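PDB 4RK6: glucose-resistance amylase regulator from Weissella paramesenteroides ATCC 33313, which binds glucose and probably acts as a LacI-family transcriptional regulator that recognises DNA control regions. Local coordinates for residues 193-198 with 221-226. Numbering follows the deposited sequence.
With GLC (alpha-D-glucopyranose), chain C.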
loop_
_atom_site.group_PDB
_atom_site.type_symbol
_atom_site.label_atom_id
_atom_site.label_comp_id
_atom_site.label_asym_id
_atom_site.label_seq_id
_atom_site.Cartn_x
_atom_site.Cartn_y
_atom_site.Cartn_z
ATOM N N ALA A 193 -8.448 2.612 -22.746
ATOM C CA ALA A 193 -7.231 3.108 -22.155
ATOM C C ALA A 193 -6.495 1.958 -21.471
ATOM O O ALA A 193 -7.097 1.150 -20.776
ATOM C CB ALA A 193 -7.537 4.204 -21.152
ATOM N N ILE A 194 -5.200 1.874 -21.723
ATOM C CA ILE A 194 -4.324 0.934 -21.050
ATOM C C ILE A 194 -3.648 1.726 -19.950
ATOM O O ILE A 194 -2.920 2.687 -20.206
ATOM C CB ILE A 194 -3.275 0.343 -22.001
ATOM C CG1 ILE A 194 -3.975 -0.422 -23.127
ATOM C CG2 ILE A 194 -2.342 -0.567 -21.231
ATOM C CD1 ILE A 194 -3.080 -0.923 -24.234
ATOM N N ALA A 195 -3.899 1.342 -18.708
ATOM C CA ALA A 195 -3.364 2.053 -17.557
ATOM C C ALA A 195 -2.067 1.414 -17.094
ATOM O O ALA A 195 -2.041 0.204 -16.859
ATOM C CB ALA A 195 -4.406 2.016 -16.441
ATOM N N THR A 196 -0.999 2.197 -16.902
ATOM C CA THR A 196 0.315 1.606 -16.610
ATOM C C THR A 196 0.445 1.083 -15.176
ATOM O O THR A 196 1.425 0.413 -14.846
ATOM C CB THR A 196 1.494 2.579 -16.859
ATOM O OG1 THR A 196 1.409 3.700 -15.965
ATOM C CG2 THR A 196 1.506 3.027 -18.269
ATOM N N ALA A 197 -0.529 1.408 -14.329
ATOM C CA ALA A 197 -0.613 0.828 -12.986
ATOM C C ALA A 197 -2.051 0.792 -12.557
ATOM O O ALA A 197 -2.891 1.517 -13.099
ATOM C CB ALA A 197 0.223 1.612 -11.997
ATOM N N ASP A 198 -2.374 -0.093 -11.615
ATOM C CA ASP A 198 -3.764 -0.242 -11.175
ATOM C C ASP A 198 -4.438 1.080 -10.727
ATOM O O ASP A 198 -5.603 1.332 -11.067
ATOM C CB ASP A 198 -3.883 -1.251 -10.033
ATOM C CG ASP A 198 -3.338 -2.628 -10.405
ATOM O OD1 ASP A 198 -3.421 -3.051 -11.585
ATOM O OD2 ASP A 198 -2.832 -3.274 -9.470
ATOM N N ILE A 221 -11.111 -0.169 -19.965
ATOM C CA ILE A 221 -9.839 -0.014 -19.284
ATOM C C ILE A 221 -9.222 -1.379 -19.044
ATOM O O ILE A 221 -9.923 -2.314 -18.628
ATOM C CB ILE A 221 -9.977 0.715 -17.914
ATOM C CG1 ILE A 221 -10.595 2.099 -18.054
ATOM C CG2 ILE A 221 -8.626 0.850 -17.211
ATOM C CD1 ILE A 221 -10.999 2.673 -16.706
ATOM N N VAL A 222 -7.918 -1.473 -19.298
ATOM C CA VAL A 222 -7.104 -2.599 -18.838
ATOM C C VAL A 222 -5.919 -2.027 -18.073
ATOM O O VAL A 222 -5.264 -1.091 -18.540
ATOM C CB VAL A 222 -6.603 -3.509 -19.979
ATOM C CG1 VAL A 222 -5.734 -4.629 -19.412
ATOM C CG2 VAL A 222 -7.756 -4.089 -20.776
ATOM N N THR A 223 -5.638 -2.566 -16.890
ATOM C CA THR A 223 -4.476 -2.115 -16.109
ATOM C C THR A 223 -3.339 -3.129 -16.111
ATOM O O THR A 223 -3.539 -4.296 -16.430
ATOM C CB THR A 223 -4.790 -1.810 -14.628
ATOM O OG1 THR A 223 -4.887 -3.031 -13.885
ATOM C CG2 THR A 223 -6.042 -1.018 -14.473
ATOM N N ILE A 224 -2.162 -2.652 -15.750
ATOM C CA ILE A 224 -1.000 -3.503 -15.532
ATOM C C ILE A 224 -0.670 -3.539 -14.056
ATOM O O ILE A 224 -0.506 -2.498 -13.438
ATOM C CB ILE A 224 0.219 -3.001 -16.312
ATOM C CG1 ILE A 224 -0.052 -3.166 -17.797
ATOM C CG2 ILE A 224 1.463 -3.785 -15.868
ATOM C CD1 ILE A 224 0.916 -2.425 -18.693
ATOM N N ASP A 225 -0.611 -4.769 -13.516
ATOM C CA ASP A 225 -0.084 -5.151 -12.204
ATOM C C ASP A 225 -1.014 -6.193 -11.561
ATOM O O ASP A 225 -0.565 -7.227 -11.093
ATOM C CB ASP A 225 0.133 -4.007 -11.205
ATOM C CG ASP A 225 1.379 -3.195 -11.496
ATOM O OD1 ASP A 225 2.165 -3.594 -12.388
ATOM O OD2 ASP A 225 1.538 -2.124 -10.862
ATOM N N GLY A 226 -2.299 -5.881 -11.489
ATOM C CA GLY A 226 -3.287 -6.812 -10.986
ATOM C C GLY A 226 -3.317 -6.982 -9.482
ATOM O O GLY A 226 -3.676 -8.054 -8.996
HETATM C C1 GLC C . 7.301 -0.314 -11.646
HETATM C C2 GLC C . 7.504 -1.754 -12.116
HETATM C C3 GLC C . 6.446 -2.215 -13.098
HETATM C C4 GLC C . 5.058 -1.836 -12.574
HETATM C C5 GLC C . 5.010 -0.314 -12.432
HETATM C C6 GLC C . 3.665 0.164 -11.890
HETATM O O1 GLC C . 7.832 0.501 -12.618
HETATM O O2 GLC C . 8.770 -1.901 -12.757
HETATM O O3 GLC C . 6.589 -3.629 -13.178
HETATM O O4 GLC C . 4.074 -2.325 -13.434
HETATM O O5 GLC C . 5.961 0.121 -11.495
HETATM O O6 GLC C . 3.418 -0.356 -10.621
HETATM O O HOH W 1 -0.595 -1.295 -9.492
#
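Asp-198, in the first turn of helix 198-210, reaches across to segment 221-226 and joins it through one carboxylate oxygen. Its OD1 accepts two bonds: Thr-223 OG1 donates from the anti side at 2.7 Å, 18° out of the carboxylate plane, while Gly-226 N meets the syn lone pair of OD1 at 3.0 Å. With chi1 of 78°, Thr-223 lodges OG1 between its own backbone N and carbonyl carbon, and the methyl CG2 is left to pack on Ala-195 CB at 4.0 Å. OD2 of Asp-198 takes the next amide, Leu-227 N, so both oxygens hold the turn after strand 220-223.

That turn carries Asp-225, whose carboxylate lies 84° from the plane of Asp-198's and grips glucose with both oxygens: OD1 accepts from sugar O4 at 2.5 Å and OD2 from sugar O6 at 2.6 Å. Gln-242 also bonds OD1, and a water links OD2 to Asp-198 N. Ala-197, the helix N-cap residue, sets CB 3.7 Å from sugar C6.

Behind the pocket, Val-222 N to Ala-193 O, Ala-195 N to Val-222 O and Ile-224 N to Ala-195 O zip the parallel strands of a beta-alpha-beta unit. Ile-194 and Val-222 face helix 110-123; Ala-195 and Ile-221 face helix 198-210. Because Asp-198 holds Thr-223 and Gly-226, on either side of Asp-225 in sequence, it lies one shell behind the sugar. Amides and a hydroxyl bond Asp-198, sugar hydroxyls, Gln-242 and water Asp-225, which probably tempers their mutual repulsion.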